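Local coordinates for Lin2891 protein (PDB 3DB0) that is a putative pyridoxamine 5'-phosphate oxidase, a member of the FMN-binding clan that probably carries out flavin-dependent redox chemistry, at residues P53-E56 against E57-N61; S85-D89 against E90-E94; K93-I96 against W97-I100. One frame throughout, in Å; residues are numbered along the deposited sequence.

Overall arrangement
All three interactions are local: 1 and 3 lie within helices packed against the antiparallel barrel expected of the FMN-binding clan, and 2 is the cap at the start of one. Interaction 1 fills helix 53-60; interactions 2 and 3 follow one another along helix 90-100, sharing Lys93 and Glu94, with centres 9 Å apart. Interaction 2 caps the start of that helix, after the short loop that follows strand 77-86, and interaction 3 carries it to its last turn. Between interactions 1 and 2 the centres lie 16 Å apart, yet they touch: Arg59 NE packs on Leu86 CD1 at 3.3 Å. Interactions 1 and 3 stay separate, with nearest atoms about 10 Å apart.

Interaction 1 (P53-E56 against E57-N61); sequences PKTE and EVRRN
The Arg59 guanidinium has the methyl of Thr55 over one face and the carboxylate of Glu56 at its edge. Thr55 CG2 sits 3.0 Å above the guanidinium plane, displaced toward the rim, and comes within 3.1 Å of Arg59 NH2. At the edge, Glu56 OE1 accepts from Arg59 NH1 at 2.8 Å, lying close to the guanidinium plane although the two planar groups are turned 45° apart. The other carboxylate oxygen serves Arg60, whose NH1 makes a weak hydrogen bond, part of a salt bridge, to Glu56 OE2 at 3.1 Å with the planes 80° apart. Glu56 CG lies at the edge of the Arg60 guanidinium, in its plane, 3.4 Å from Arg60 NH1. This CG stands anti to the backbone N (chi1 -175°) and the chain then bends at chi2, which carries the carboxylate forward, toward the C-terminal end of the helix, between the two arginines. On another side of the helix, Glu57 turns toward the barrel, where Ser24 and Arg33 bind its carboxylate; Arg59 NH2 also donates to the carbonyl of Lys50. Beneath runs the regular i to i+4 backbone ladder, Glu57 N meeting Pro53 O at 2.8 Å. One glutamate bridging arginines at i+3 and i+4 is a typical intrahelical salt-bridge network.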
loop_
_atom_site.group_PDB
_atom_site.type_symbol
_atom_site.label_atom_id
_atom_site.label_comp_id
_atom_site.label_asym_id
_atom_site.label_seq_id
_atom_site.Cartn_x
_atom_site.Cartn_y
_atom_site.Cartn_z
ATOM N N PRO B 53 -21.988 -7.932 0.470
ATOM C CA PRO B 53 -22.497 -8.051 -0.883
ATOM C C PRO B 53 -21.491 -8.711 -1.855
ATOM O O PRO B 53 -21.908 -9.535 -2.637
ATOM C CB PRO B 53 -22.781 -6.602 -1.287
ATOM C CG PRO B 53 -23.114 -5.917 0.008
ATOM C CD PRO B 53 -22.346 -6.634 1.087
ATOM N N LYS B 54 -20.207 -8.386 -1.795
ATOM C CA LYS B 54 -19.271 -8.969 -2.762
ATOM C C LYS B 54 -19.157 -10.472 -2.590
ATOM O O LYS B 54 -18.997 -11.198 -3.549
ATOM C CB LYS B 54 -17.896 -8.318 -2.742
ATOM C CG LYS B 54 -17.108 -8.508 -1.466
ATOM C CD LYS B 54 -15.755 -7.825 -1.569
ATOM C CE LYS B 54 -14.986 -7.995 -0.282
ATOM N NZ LYS B 54 -13.949 -6.948 -0.057
ATOM N N THR B 55 -19.320 -10.954 -1.361
ATOM C CA THR B 55 -19.317 -12.371 -1.108
ATOM C C THR B 55 -20.524 -13.061 -1.723
ATOM O O THR B 55 -20.391 -14.131 -2.309
ATOM C CB THR B 55 -19.350 -12.670 0.403
ATOM O OG1 THR B 55 -18.190 -12.086 1.000
ATOM C CG2 THR B 55 -19.421 -14.189 0.651
ATOM N N GLU B 56 -21.708 -12.475 -1.559
ATOM C CA GLU B 56 -22.917 -13.033 -2.160
ATOM C C GLU B 56 -22.893 -12.942 -3.680
ATOM O O GLU B 56 -23.432 -13.812 -4.386
ATOM C CB GLU B 56 -24.196 -12.391 -1.586
ATOM C CG GLU B 56 -25.497 -13.038 -2.099
ATOM C CD GLU B 56 -25.640 -14.505 -1.708
ATOM O OE1 GLU B 56 -24.965 -14.941 -0.759
ATOM O OE2 GLU B 56 -26.439 -15.210 -2.356
ATOM N N GLU B 57 -22.293 -11.880 -4.204
ATOM C CA GLU B 57 -22.192 -11.745 -5.641
ATOM C C GLU B 57 -21.423 -12.929 -6.239
ATOM O O GLU B 57 -21.866 -13.565 -7.210
ATOM C CB GLU B 57 -21.541 -10.416 -6.013
ATOM C CG GLU B 57 -22.487 -9.261 -5.827
ATOM C CD GLU B 57 -21.770 -7.936 -5.678
ATOM O OE1 GLU B 57 -20.622 -7.875 -6.081
ATOM O OE2 GLU B 57 -22.335 -6.967 -5.121
ATOM N N VAL B 58 -20.260 -13.203 -5.644
ATOM C CA VAL B 58 -19.370 -14.319 -6.042
ATOM C C VAL B 58 -20.036 -15.711 -5.927
ATOM O O VAL B 58 -19.829 -16.569 -6.785
ATOM C CB VAL B 58 -18.043 -14.239 -5.223
ATOM C CG1 VAL B 58 -17.314 -15.529 -5.224
ATOM C CG2 VAL B 58 -17.180 -13.086 -5.809
ATOM N N ARG B 59 -20.829 -15.922 -4.865
ATOM C CA ARG B 59 -21.520 -17.156 -4.666
ATOM C C ARG B 59 -22.453 -17.404 -5.805
ATOM O O ARG B 59 -22.594 -18.517 -6.218
ATOM C CB ARG B 59 -22.385 -17.167 -3.393
ATOM C CG ARG B 59 -21.580 -17.147 -2.092
ATOM C CD ARG B 59 -22.420 -17.581 -0.867
ATOM N NE ARG B 59 -21.675 -17.348 0.379
ATOM C CZ ARG B 59 -21.849 -16.285 1.172
ATOM N NH1 ARG B 59 -22.776 -15.368 0.886
ATOM N NH2 ARG B 59 -21.127 -16.148 2.279
ATOM N N ARG B 60 -23.090 -16.348 -6.308
ATOM C CA ARG B 60 -24.113 -16.467 -7.335
ATOM C C ARG B 60 -23.582 -16.330 -8.766
ATOM O O ARG B 60 -24.231 -16.772 -9.720
ATOM C CB ARG B 60 -25.219 -15.433 -7.095
ATOM C CG ARG B 60 -25.956 -15.671 -5.800
ATOM C CD ARG B 60 -26.614 -14.442 -5.220
ATOM N NE ARG B 60 -28.022 -14.313 -5.552
ATOM C CZ ARG B 60 -28.912 -13.752 -4.737
ATOM N NH1 ARG B 60 -28.535 -13.327 -3.535
ATOM N NH2 ARG B 60 -30.181 -13.661 -5.098
ATOM N N ASN B 61 -22.449 -15.667 -8.916
ATOM C CA ASN B 61 -21.806 -15.538 -10.250
ATOM C C ASN B 61 -20.287 -15.493 -10.027
ATOM O O ASN B 61 -19.787 -14.504 -9.510
ATOM C CB ASN B 61 -22.314 -14.296 -10.990
ATOM C CG ASN B 61 -21.727 -14.139 -12.395
ATOM O OD1 ASN B 61 -20.688 -14.692 -12.700
ATOM N ND2 ASN B 61 -22.404 -13.383 -13.244
#

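Interaction 2 (S85-D89 against E90-E94); sequences SLEED and ESIKE
Asp89 OD1 is gripped by two amides of the first turn of helix 90-100, Ser91 N and Ile92 N. This is an N-cap: Asp89 is the residue just before the helix, and its carboxylate takes up N-H groups that have no preceding turn to bond to. The straighter of the two amide bonds comes from Ile92 N, 3.1 Å from Asp89 OD1, and it arrives from above the carboxylate plane. Ser91 N makes a weak, bent bond to the same oxygen. Ser91 OG is modelled 2.4 Å from Asp89 OD1, so short that its exact geometry is doubtful. With CG anti to the backbone N (chi1 -178°), the Asp89 carboxylate folds forward over the helix start, where the N-H groups of the first turn would be expected to stabilise its negative charge. The Asp89 carbonyl completes the turn, since Lys93 N donates to Asp89 O at 3.0 Å. Glu87 holds the backbone of the capping residue: its OE2 accepts from Asp89 N at 2.9 Å through the anti lone pair, and Glu87 CG packs on Ile92 CG2 at 3.8 Å, the side chains crossing at about a right angle. Both Glu87 and Ile92 also touch Tyr45 of strand 43-49, which ties the helix start to the barrel. Within the helix, Lys93 NZ forms a salt bridge with Glu90 OE2, reached from above the carboxylate plane. Nearer the backbone, Lys93 CD lies 3.4 Å from Glu87 O.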
loop_
_atom_site.group_PDB
_atom_site.type_symbol
_atom_site.label_atom_id
_atom_site.label_comp_id
_atom_site.label_asym_id
_atom_site.label_seq_id
_atom_site.Cartn_x
_atom_site.Cartn_y
_atom_site.Cartn_z
ATOM N N SER B 85 -14.355 -17.998 -5.986
ATOM C CA SER B 85 -14.961 -18.940 -5.044
ATOM C C SER B 85 -14.517 -18.635 -3.644
ATOM O O SER B 85 -13.569 -17.883 -3.408
ATOM C CB SER B 85 -14.644 -20.395 -5.440
ATOM O OG SER B 85 -13.280 -20.685 -5.269
ATOM N N LEU B 86 -15.252 -19.167 -2.685
ATOM C CA LEU B 86 -14.906 -18.969 -1.293
ATOM C C LEU B 86 -13.953 -20.096 -0.912
ATOM O O LEU B 86 -14.247 -21.290 -1.131
ATOM C CB LEU B 86 -16.166 -18.927 -0.415
ATOM C CG LEU B 86 -17.161 -17.788 -0.796
ATOM C CD1 LEU B 86 -18.358 -17.701 0.159
ATOM C CD2 LEU B 86 -16.397 -16.465 -0.846
ATOM N N GLU B 87 -12.800 -19.695 -0.383
ATOM C CA GLU B 87 -11.746 -20.615 0.048
ATOM C C GLU B 87 -12.258 -21.443 1.183
ATOM O O GLU B 87 -12.751 -20.910 2.158
ATOM C CB GLU B 87 -10.496 -19.852 0.507
ATOM C CG GLU B 87 -9.365 -20.761 0.971
ATOM C CD GLU B 87 -8.963 -21.746 -0.081
ATOM O OE1 GLU B 87 -8.617 -21.297 -1.185
ATOM O OE2 GLU B 87 -8.984 -22.974 0.179
ATOM N N GLU B 88 -12.095 -22.748 1.057
ATOM C CA GLU B 88 -12.610 -23.709 2.052
ATOM C C GLU B 88 -11.534 -24.320 2.904
ATOM O O GLU B 88 -11.821 -24.952 3.908
ATOM C CB GLU B 88 -13.427 -24.819 1.344
ATOM C CG GLU B 88 -14.759 -24.316 0.706
ATOM C CD GLU B 88 -15.518 -25.400 -0.066
ATOM O OE1 GLU B 88 -15.157 -26.592 -0.004
ATOM O OE2 GLU B 88 -16.489 -25.052 -0.759
ATOM N N ASP B 89 -10.285 -24.130 2.510
ATOM C CA ASP B 89 -9.150 -24.685 3.278
ATOM C C ASP B 89 -8.879 -23.741 4.440
ATOM O O ASP B 89 -8.528 -22.583 4.264
ATOM C CB ASP B 89 -7.904 -24.856 2.385
ATOM C CG ASP B 89 -6.707 -25.472 3.104
ATOM O OD1 ASP B 89 -6.250 -25.007 4.185
ATOM O OD2 ASP B 89 -6.126 -26.381 2.514
ATOM N N GLU B 90 -9.109 -24.279 5.619
ATOM C CA GLU B 90 -9.013 -23.539 6.843
ATOM C C GLU B 90 -7.614 -23.054 7.122
ATOM O O GLU B 90 -7.445 -22.027 7.760
ATOM C CB GLU B 90 -9.518 -24.374 8.005
ATOM C CG GLU B 90 -11.023 -24.518 8.063
ATOM C CD GLU B 90 -11.726 -23.238 8.460
ATOM O OE1 GLU B 90 -11.076 -22.333 9.065
ATOM O OE2 GLU B 90 -12.949 -23.166 8.199
ATOM N N SER B 91 -6.611 -23.818 6.711
ATOM C CA SER B 91 -5.236 -23.368 6.921
ATOM C C SER B 91 -4.942 -22.148 6.018
ATOM O O SER B 91 -4.209 -21.251 6.396
ATOM C CB SER B 91 -4.222 -24.483 6.650
ATOM O OG SER B 91 -4.096 -24.770 5.284
ATOM N N ILE B 92 -5.533 -22.113 4.830
ATOM C CA ILE B 92 -5.311 -20.980 3.906
ATOM C C ILE B 92 -6.063 -19.761 4.445
ATOM O O ILE B 92 -5.550 -18.642 4.456
ATOM C CB ILE B 92 -5.759 -21.287 2.449
ATOM C CG1 ILE B 92 -4.850 -22.329 1.804
ATOM C CG2 ILE B 92 -5.725 -20.007 1.628
ATOM C CD1 ILE B 92 -5.306 -22.802 0.361
ATOM N N LYS B 93 -7.261 -19.993 4.962
ATOM C CA LYS B 93 -8.031 -18.891 5.523
ATOM C C LYS B 93 -7.314 -18.240 6.700
ATOM O O LYS B 93 -7.338 -17.026 6.823
ATOM C CB LYS B 93 -9.409 -19.356 5.998
ATOM C CG LYS B 93 -10.342 -19.774 4.841
ATOM C CD LYS B 93 -11.609 -20.411 5.371
ATOM C CE LYS B 93 -12.362 -19.468 6.264
ATOM N NZ LYS B 93 -13.414 -20.208 6.999
ATOM N N GLU B 94 -6.742 -19.070 7.568
ATOM C CA GLU B 94 -6.053 -18.615 8.807
ATOM C C GLU B 94 -4.771 -17.905 8.471
ATOM O O GLU B 94 -4.412 -16.897 9.088
ATOM C CB GLU B 94 -5.736 -19.792 9.730
ATOM C CG GLU B 94 -4.913 -19.411 11.000
ATOM C CD GLU B 94 -5.658 -18.474 11.922
ATOM O OE1 GLU B 94 -6.892 -18.529 11.895
ATOM O OE2 GLU B 94 -5.025 -17.679 12.667
#

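Interaction 3 (K93-I96 against W97-I100); sequences KERI and WENI
Glu98 reaches back along the helix to Glu94, one turn earlier. Its CB lies 3.4 Å from Glu94 O, the carbonyl that also accepts from Glu98 N, and its CG packs still closer to that oxygen, at 3.2 Å. CG stands anti to the carbonyl carbon (chi1 -73°) and the chain runs extended beyond it, which points the carboxylate toward the preceding turn. There Glu98 CD approaches Glu94 OE2, and at the tip Glu98 OE2 comes to 2.5 Å from Glu94 OE2, with the two carboxylate planes 70° apart. The remaining oxygen, Glu98 OE1, faces Arg95, but Arg95 NE is 4.4 Å away, beyond salt-bridge range.

Glu94 bends at chi2 to meet this neighbour, and its OE2 also lies at the edge of the Trp97 ring, 3.9 Å from Trp97 CD1. The indole turns away from the helix into an aromatic cluster with Phe105 and Phe113, and its NE1 donates to the Glu108 carbonyl. Ile96 CG2 and Ile100 CG1 meet at 4.1 Å, the isoleucines crossing at a slant. Ile96 packs on Leu38, Phe113 and Val115 of the barrel, whereas Ile100 touches Trp104 of the second subunit. The helix thus joins barrel packing to a subunit interface. On its acidic side, with Asp109 also near Glu94 OE1, the short oxygen-oxygen approach implies that one of the two glutamates probably carries a proton, and the neighbouring acids would be expected to raise its affinity for that proton.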
loop_
_atom_site.group_PDB
_atom_site.type_symbol
_atom_site.label_atom_id
_atom_site.label_comp_id
_atom_site.label_asym_id
_atom_site.label_seq_id
_atom_site.Cartn_x
_atom_site.Cartn_y
_atom_site.Cartn_z
ATOM N N LYS B 93 -7.261 -19.993 4.962
ATOM C CA LYS B 93 -8.031 -18.891 5.523
ATOM C C LYS B 93 -7.314 -18.240 6.700
ATOM O O LYS B 93 -7.338 -17.026 6.823
ATOM C CB LYS B 93 -9.409 -19.356 5.998
ATOM C CG LYS B 93 -10.342 -19.774 4.841
ATOM C CD LYS B 93 -11.609 -20.411 5.371
ATOM C CE LYS B 93 -12.362 -19.468 6.264
ATOM N NZ LYS B 93 -13.414 -20.208 6.999
ATOM N N GLU B 94 -6.742 -19.070 7.568
ATOM C CA GLU B 94 -6.053 -18.615 8.807
ATOM C C GLU B 94 -4.771 -17.905 8.471
ATOM O O GLU B 94 -4.412 -16.897 9.088
ATOM C CB GLU B 94 -5.736 -19.792 9.730
ATOM C CG GLU B 94 -4.913 -19.411 11.000
ATOM C CD GLU B 94 -5.658 -18.474 11.922
ATOM O OE1 GLU B 94 -6.892 -18.529 11.895
ATOM O OE2 GLU B 94 -5.025 -17.679 12.667
ATOM N N ARG B 95 -4.083 -18.419 7.466
ATOM C CA ARG B 95 -2.875 -17.778 7.012
ATOM C C ARG B 95 -3.147 -16.360 6.460
ATOM O O ARG B 95 -2.451 -15.442 6.780
ATOM C CB ARG B 95 -2.192 -18.645 5.964
ATOM C CG ARG B 95 -0.913 -18.038 5.443
ATOM C CD ARG B 95 0.015 -17.681 6.576
ATOM N NE ARG B 95 0.490 -18.851 7.332
ATOM C CZ ARG B 95 1.554 -19.573 6.975
ATOM N NH1 ARG B 95 2.247 -19.251 5.883
ATOM N NH2 ARG B 95 1.919 -20.612 7.695
ATOM N N ILE B 96 -4.121 -16.229 5.574
ATOM C CA ILE B 96 -4.521 -14.972 5.028
ATOM C C ILE B 96 -4.970 -14.041 6.187
ATOM O O ILE B 96 -4.625 -12.861 6.214
ATOM C CB ILE B 96 -5.646 -15.138 4.018
ATOM C CG1 ILE B 96 -5.201 -15.944 2.743
ATOM C CG2 ILE B 96 -6.273 -13.787 3.664
ATOM C CD1 ILE B 96 -4.065 -15.351 2.028
ATOM N N TRP B 97 -5.745 -14.575 7.138
ATOM C CA TRP B 97 -6.215 -13.796 8.283
ATOM C C TRP B 97 -5.030 -13.187 9.032
ATOM O O TRP B 97 -5.004 -11.998 9.364
ATOM C CB TRP B 97 -7.127 -14.652 9.210
ATOM C CG TRP B 97 -7.454 -14.013 10.535
ATOM C CD1 TRP B 97 -7.029 -14.435 11.776
ATOM C CD2 TRP B 97 -8.218 -12.801 10.776
ATOM N NE1 TRP B 97 -7.508 -13.591 12.752
ATOM C CE2 TRP B 97 -8.223 -12.576 12.167
ATOM C CE3 TRP B 97 -8.910 -11.910 9.962
ATOM C CZ2 TRP B 97 -8.894 -11.501 12.743
ATOM C CZ3 TRP B 97 -9.553 -10.824 10.557
ATOM C CH2 TRP B 97 -9.534 -10.633 11.909
ATOM N N GLU B 98 -4.024 -14.009 9.277
ATOM C CA GLU B 98 -2.841 -13.605 10.013
ATOM C C GLU B 98 -2.026 -12.582 9.239
ATOM O O GLU B 98 -1.424 -11.682 9.821
ATOM C CB GLU B 98 -1.991 -14.850 10.374
ATOM C CG GLU B 98 -2.623 -15.665 11.462
ATOM C CD GLU B 98 -1.943 -16.985 11.727
ATOM O OE1 GLU B 98 -0.822 -17.204 11.224
ATOM O OE2 GLU B 98 -2.567 -17.815 12.402
ATOM N N ASN B 99 -2.009 -12.702 7.922
ATOM C CA ASN B 99 -1.276 -11.729 7.113
ATOM C C ASN B 99 -2.008 -10.381 7.103
ATOM O O ASN B 99 -1.418 -9.328 7.316
ATOM C CB ASN B 99 -1.064 -12.238 5.700
ATOM C CG ASN B 99 -0.322 -11.251 4.844
ATOM O OD1 ASN B 99 -0.682 -10.067 4.768
ATOM N ND2 ASN B 99 0.715 -11.726 4.181
ATOM N N ILE B 100 -3.315 -10.437 6.924
ATOM C CA ILE B 100 -4.131 -9.220 6.921
ATOM C C ILE B 100 -4.118 -8.453 8.264
ATOM O O ILE B 100 -4.070 -7.225 8.275
ATOM C CB ILE B 100 -5.607 -9.575 6.586
ATOM C CG1 ILE B 100 -5.727 -10.000 5.135
ATOM C CG2 ILE B 100 -6.528 -8.410 6.792
ATOM C CD1 ILE B 100 -5.236 -8.987 4.170
#